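Local coordinates for FAD-binding PCMH-type domain-containing protein (PDB 6YJO) that probably acts as a secreted flavin-dependent oxidoreductase, carrying a covalently bound FAD and belonging to the oxygen-dependent FAD-linked oxidoreductase family, at residues Q263-A266 / E272-M275; D385-P390 / S408-R413. One frame throughout, in Å; residues are numbered along the deposited sequence.

From the N terminus, helix 252-268 comes first, and contact 1 closes the tight turn between its end and strand 273-280, five residues separating the two segments. Contact 2 follows over a hundred residues later and neither nests with nor crosses contact 1. Here 17 residues, none in helix or strand, separate 385-390 from 408-413. The two contacts meet in the seven-stranded antiparallel sheet, where strands 273-280 and 380-386 are neighbours: Met275 O lies 3.0 Å from Leu386 N, a probable hydrogen bond, and Ala266 packs on Leu386. Contact 1 thus ties helix to sheet, while contact 2 joins the end of strand 380-386 to the loop before strand 417-423, beside the FAD-binding residues Tyr176 and Tyr457.

Contact 1: Q263-A266 / E272-M275; sequences QKFA and ELNM
A Met-aromatic contact in the packing of helix 252-268 on the antiparallel sheet brings Phe265, near the end of the helix, onto Leu273 and Met275 at the start of strand 273-280. The phenyl ring points at the strand because CG stands anti to the backbone N (chi1 -171°), carrying it off the helix. Met275 meets one flank of the ring with the end of its chain: SD is 4.1 Å from Phe265 CE2, and CE is 4.1 Å from Phe265 CD2. The sulfur sits 5.3 Å from the ring centroid and 73° off the normal, an oblique approach. A bend at the last torsion of Met275 (chi3 81°) turns the methyl so that sulfur and CE follow neighbouring ring carbons. On the strand, Leu273 CD2 packs obliquely against the same ring, though its modelled closeness is doubtful; the two side chains cross at about a right angle. All three side chains are buried. Leu304 of helix 294-308 touches both Phe265 and Met275, and Leu297 of that helix touches Leu273. Arg181 donates from NH2 to Ala266 O and from NH1 to Leu273 O, bridging helix and strand, while Ile286 of strand 283-290 and Leu386 of strand 380-386 border Met275.

Contact 2: D385-P390 / S408-R413; sequences DLFGGP and SAFPHR
Phe387, the first residue beyond strand 380-386, reaches across to Phe410 and the backbone of His412. With CG anti to the backbone N (chi1 -178°), its ring stands out from the chain, and its CZ comes 3.7 Å from Phe410 CZ and 3.9 Å from Phe410 CE2. The two side chains arrive from opposite directions, and the rings meet obliquely. A second neighbour lies at the edge of the Phe387 ring: His412 O is near the ring plane, 3.5 Å from Phe387 CE2, so the carbonyl oxygen faces the slightly positive rim of the phenyl group. The imidazole of His412 is itself covered on one face by Pro411, whose CG rests 3.5 Å above the plane of the His412 ring, over its centre. The Phe387 ring also lies against the FAD-binding Tyr176, with the planes at about 25°, Phe410 lies near Tyr457, another FAD-binding residue, and the bound FAD is about 8 Å from the Phe387 side chain. The contact therefore sits just beyond the end of a strand of the seven-stranded antiparallel sheet, close to the FAD site; as in related enzymes of the berberine bridge type, this sheet probably belongs to the substrate-binding domain. After Gly388, whose backbone is hydrogen-bonded to Leu416, a water joins the segments at Gly389: it accepts from Gly389 N at 3.1 Å and donates to Arg413 O at 2.7 Å. Arg413 points its CB away from 385-390, and its guanidinium pairs with Asp188 in a salt bridge and hydrogen-bonds to Val394 O within the intervening loop.

Contact 1: Q263-A266 / E272-M275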
loop_
_atom_site.group_PDB
_atom_site.type_symbol
_atom_site.label_atom_id
_atom_site.label_comp_id
_atom_site.label_asym_id
_atom_site.label_seq_id
_atom_site.Cartn_x
_atom_site.Cartn_y
_atom_site.Cartn_z
ATOM N N GLN A 263 -22.342 -4.427 -1.101
ATOM C CA GLN A 263 -21.796 -5.432 -2.009
ATOM C C GLN A 263 -22.481 -5.359 -3.365
ATOM O O GLN A 263 -21.819 -5.343 -4.407
ATOM C CB GLN A 263 -21.954 -6.833 -1.417
ATOM C CG GLN A 263 -21.393 -7.000 -0.013
ATOM C CD GLN A 263 -21.122 -8.451 0.327
ATOM O OE1 GLN A 263 -19.979 -8.843 0.565
ATOM N NE2 GLN A 263 -22.180 -9.255 0.368
ATOM N N LYS A 264 -23.816 -5.320 -3.366
ATOM C CA LYS A 264 -24.560 -5.215 -4.617
ATOM C C LYS A 264 -24.177 -3.950 -5.369
ATOM O O LYS A 264 -23.947 -3.983 -6.583
ATOM C CB LYS A 264 -26.063 -5.233 -4.327
ATOM C CG LYS A 264 -26.534 -6.439 -3.518
ATOM C CD LYS A 264 -27.908 -6.202 -2.894
ATOM C CE LYS A 264 -29.016 -6.217 -3.933
ATOM N NZ LYS A 264 -30.334 -6.545 -3.326
ATOM N N PHE A 265 -24.090 -2.824 -4.658
ATOM C CA PHE A 265 -23.741 -1.561 -5.296
ATOM C C PHE A 265 -22.311 -1.572 -5.823
ATOM O O PHE A 265 -22.012 -0.891 -6.811
ATOM C CB PHE A 265 -23.936 -0.417 -4.301
ATOM C CG PHE A 265 -23.818 0.942 -4.912
ATOM C CD1 PHE A 265 -24.769 1.393 -5.813
ATOM C CD2 PHE A 265 -22.763 1.777 -4.581
ATOM C CE1 PHE A 265 -24.667 2.646 -6.377
ATOM C CE2 PHE A 265 -22.659 3.032 -5.140
ATOM C CZ PHE A 265 -23.612 3.468 -6.040
ATOM N N ALA A 266 -21.416 -2.325 -5.178
ATOM C CA ALA A 266 -20.043 -2.424 -5.658
ATOM C C ALA A 266 -19.959 -3.125 -7.005
ATOM O O ALA A 266 -18.970 -2.948 -7.723
ATOM C CB ALA A 266 -19.178 -3.162 -4.634
ATOM N N GLU A 272 -16.826 5.778 -12.614
ATOM C CA GLU A 272 -16.496 7.108 -12.111
ATOM C C GLU A 272 -16.614 7.213 -10.597
ATOM O O GLU A 272 -16.179 8.221 -10.029
ATOM C CB GLU A 272 -17.405 8.164 -12.755
ATOM C CG GLU A 272 -16.983 8.604 -14.156
ATOM C CD GLU A 272 -17.443 7.649 -15.240
ATOM O OE1 GLU A 272 -18.224 6.726 -14.928
ATOM O OE2 GLU A 272 -17.027 7.824 -16.408
ATOM N N LEU A 273 -17.172 6.204 -9.935
ATOM C CA LEU A 273 -17.483 6.260 -8.513
ATOM C C LEU A 273 -16.465 5.448 -7.718
ATOM O O LEU A 273 -16.180 4.296 -8.060
ATOM C CB LEU A 273 -18.896 5.732 -8.267
ATOM C CG LEU A 273 -19.399 5.682 -6.826
ATOM C CD1 LEU A 273 -19.579 7.077 -6.248
ATOM C CD2 LEU A 273 -20.702 4.905 -6.777
ATOM N N ASN A 274 -15.924 6.054 -6.662
ATOM C CA ASN A 274 -14.961 5.416 -5.770
ATOM C C ASN A 274 -15.470 5.544 -4.342
ATOM O O ASN A 274 -15.844 6.640 -3.915
ATOM C CB ASN A 274 -13.578 6.059 -5.908
ATOM C CG ASN A 274 -13.016 5.935 -7.314
ATOM O OD1 ASN A 274 -12.230 5.033 -7.598
ATOM N ND2 ASN A 274 -13.418 6.844 -8.200
ATOM N N MET A 275 -15.481 4.437 -3.600
ATOM C CA MET A 275 -16.161 4.413 -2.311
ATOM C C MET A 275 -15.422 3.529 -1.319
ATOM O O MET A 275 -14.774 2.552 -1.699
ATOM C CB MET A 275 -17.598 3.904 -2.464
ATOM C CG MET A 275 -18.593 4.598 -1.560
ATOM S SD MET A 275 -20.297 4.226 -2.007
ATOM C CE MET A 275 -20.497 2.628 -1.230
#

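Contact 2: D385-P390 / S408-R413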
loop_
_atom_site.group_PDB
_atom_site.type_symbol
_atom_site.label_atom_id
_atom_site.label_comp_id
_atom_site.label_asym_id
_atom_site.label_seq_id
_atom_site.Cartn_x
_atom_site.Cartn_y
_atom_site.Cartn_z
ATOM N N ASP A 385 -12.953 -0.801 1.375
ATOM C CA ASP A 385 -13.012 -0.192 0.055
ATOM C C ASP A 385 -13.798 -1.080 -0.900
ATOM O O ASP A 385 -13.728 -2.309 -0.827
ATOM C CB ASP A 385 -11.604 0.028 -0.495
ATOM C CG ASP A 385 -10.832 1.079 0.275
ATOM O OD1 ASP A 385 -11.136 2.280 0.113
ATOM O OD2 ASP A 385 -9.920 0.703 1.041
ATOM N N LEU A 386 -14.555 -0.450 -1.793
ATOM C CA LEU A 386 -15.119 -1.158 -2.935
ATOM C C LEU A 386 -14.015 -1.288 -3.978
ATOM O O LEU A 386 -13.613 -0.298 -4.599
ATOM C CB LEU A 386 -16.347 -0.429 -3.471
ATOM C CG LEU A 386 -17.462 -0.202 -2.440
ATOM C CD1 LEU A 386 -18.762 0.205 -3.125
ATOM C CD2 LEU A 386 -17.678 -1.436 -1.560
ATOM N N PHE A 387 -13.521 -2.511 -4.163
ATOM C CA PHE A 387 -12.233 -2.775 -4.792
ATOM C C PHE A 387 -12.345 -3.284 -6.223
ATOM O O PHE A 387 -11.651 -2.779 -7.111
ATOM C CB PHE A 387 -11.471 -3.798 -3.943
ATOM C CG PHE A 387 -10.100 -4.122 -4.455
ATOM C CD1 PHE A 387 -9.015 -3.339 -4.107
ATOM C CD2 PHE A 387 -9.893 -5.226 -5.262
ATOM C CE1 PHE A 387 -7.748 -3.644 -4.565
ATOM C CE2 PHE A 387 -8.629 -5.534 -5.722
ATOM C CZ PHE A 387 -7.557 -4.740 -5.372
ATOM N N GLY A 388 -13.180 -4.294 -6.460
ATOM C CA GLY A 388 -13.241 -4.932 -7.762
ATOM C C GLY A 388 -14.613 -4.918 -8.400
ATOM O O GLY A 388 -15.387 -3.975 -8.215
ATOM N N GLY A 389 -14.923 -5.965 -9.161
ATOM C CA GLY A 389 -16.180 -6.059 -9.867
ATOM C C GLY A 389 -16.052 -5.677 -11.330
ATOM O O GLY A 389 -14.990 -5.256 -11.798
ATOM N N PRO A 390 -17.144 -5.816 -12.086
ATOM C CA PRO A 390 -17.067 -5.551 -13.533
ATOM C C PRO A 390 -16.713 -4.116 -13.880
ATOM O O PRO A 390 -16.091 -3.879 -14.923
ATOM C CB PRO A 390 -18.473 -5.917 -14.030
ATOM C CG PRO A 390 -19.029 -6.835 -12.984
ATOM C CD PRO A 390 -18.457 -6.346 -11.686
ATOM N N SER A 408 1.299 -9.186 -14.180
ATOM C CA SER A 408 1.432 -8.786 -12.788
ATOM C C SER A 408 1.210 -9.978 -11.870
ATOM O O SER A 408 0.300 -10.786 -12.089
ATOM C CB SER A 408 0.442 -7.666 -12.440
ATOM O OG SER A 408 0.569 -7.288 -11.084
ATOM N N ALA A 409 2.043 -10.064 -10.829
ATOM C CA ALA A 409 1.910 -11.126 -9.841
ATOM C C ALA A 409 0.776 -10.872 -8.856
ATOM O O ALA A 409 0.359 -11.807 -8.169
ATOM C CB ALA A 409 3.223 -11.298 -9.082
ATOM N N PHE A 410 0.281 -9.639 -8.762
ATOM C CA PHE A 410 -0.806 -9.304 -7.854
ATOM C C PHE A 410 -1.994 -10.237 -8.089
ATOM O O PHE A 410 -2.499 -10.314 -9.222
ATOM C CB PHE A 410 -1.240 -7.853 -8.051
ATOM C CG PHE A 410 -2.310 -7.398 -7.090
ATOM C CD1 PHE A 410 -1.973 -6.948 -5.821
ATOM C CD2 PHE A 410 -3.647 -7.412 -7.458
ATOM C CE1 PHE A 410 -2.944 -6.529 -4.937
ATOM C CE2 PHE A 410 -4.626 -6.989 -6.574
ATOM C CZ PHE A 410 -4.272 -6.547 -5.312
ATOM N N PRO A 411 -2.474 -10.944 -7.064
ATOM C CA PRO A 411 -3.402 -12.057 -7.300
ATOM C C PRO A 411 -4.876 -11.750 -7.062
ATOM O O PRO A 411 -5.725 -12.605 -7.335
ATOM C CB PRO A 411 -2.912 -13.098 -6.293
ATOM C CG PRO A 411 -2.509 -12.251 -5.107
ATOM C CD PRO A 411 -1.990 -10.934 -5.671
ATOM N N HIS A 412 -5.207 -10.555 -6.565
ATOM C CA HIS A 412 -6.518 -10.298 -5.984
ATOM C C HIS A 412 -7.454 -9.520 -6.907
ATOM O O HIS A 412 -8.452 -8.964 -6.435
ATOM C CB HIS A 412 -6.359 -9.562 -4.652
ATOM C CG HIS A 412 -5.510 -10.291 -3.656
ATOM N ND1 HIS A 412 -5.780 -11.581 -3.248
ATOM C CD2 HIS A 412 -4.397 -9.911 -2.985
ATOM C CE1 HIS A 412 -4.870 -11.963 -2.370
ATOM N NE2 HIS A 412 -4.019 -10.969 -2.193
ATOM N N ARG A 413 -7.173 -9.480 -8.212
ATOM C CA ARG A 413 -8.085 -8.787 -9.117
ATOM C C ARG A 413 -9.470 -9.419 -9.130
ATOM O O ARG A 413 -10.438 -8.758 -9.523
ATOM C CB ARG A 413 -7.504 -8.750 -10.531
ATOM C CG ARG A 413 -6.270 -7.877 -10.636
ATOM C CD ARG A 413 -5.700 -7.827 -12.038
ATOM N NE ARG A 413 -4.324 -7.343 -11.996
ATOM C CZ ARG A 413 -3.985 -6.094 -11.697
ATOM N NH1 ARG A 413 -4.924 -5.200 -11.421
ATOM N NH2 ARG A 413 -2.708 -5.739 -11.676
HETATM O O HOH W 1 -13.113 -8.455 -9.011
#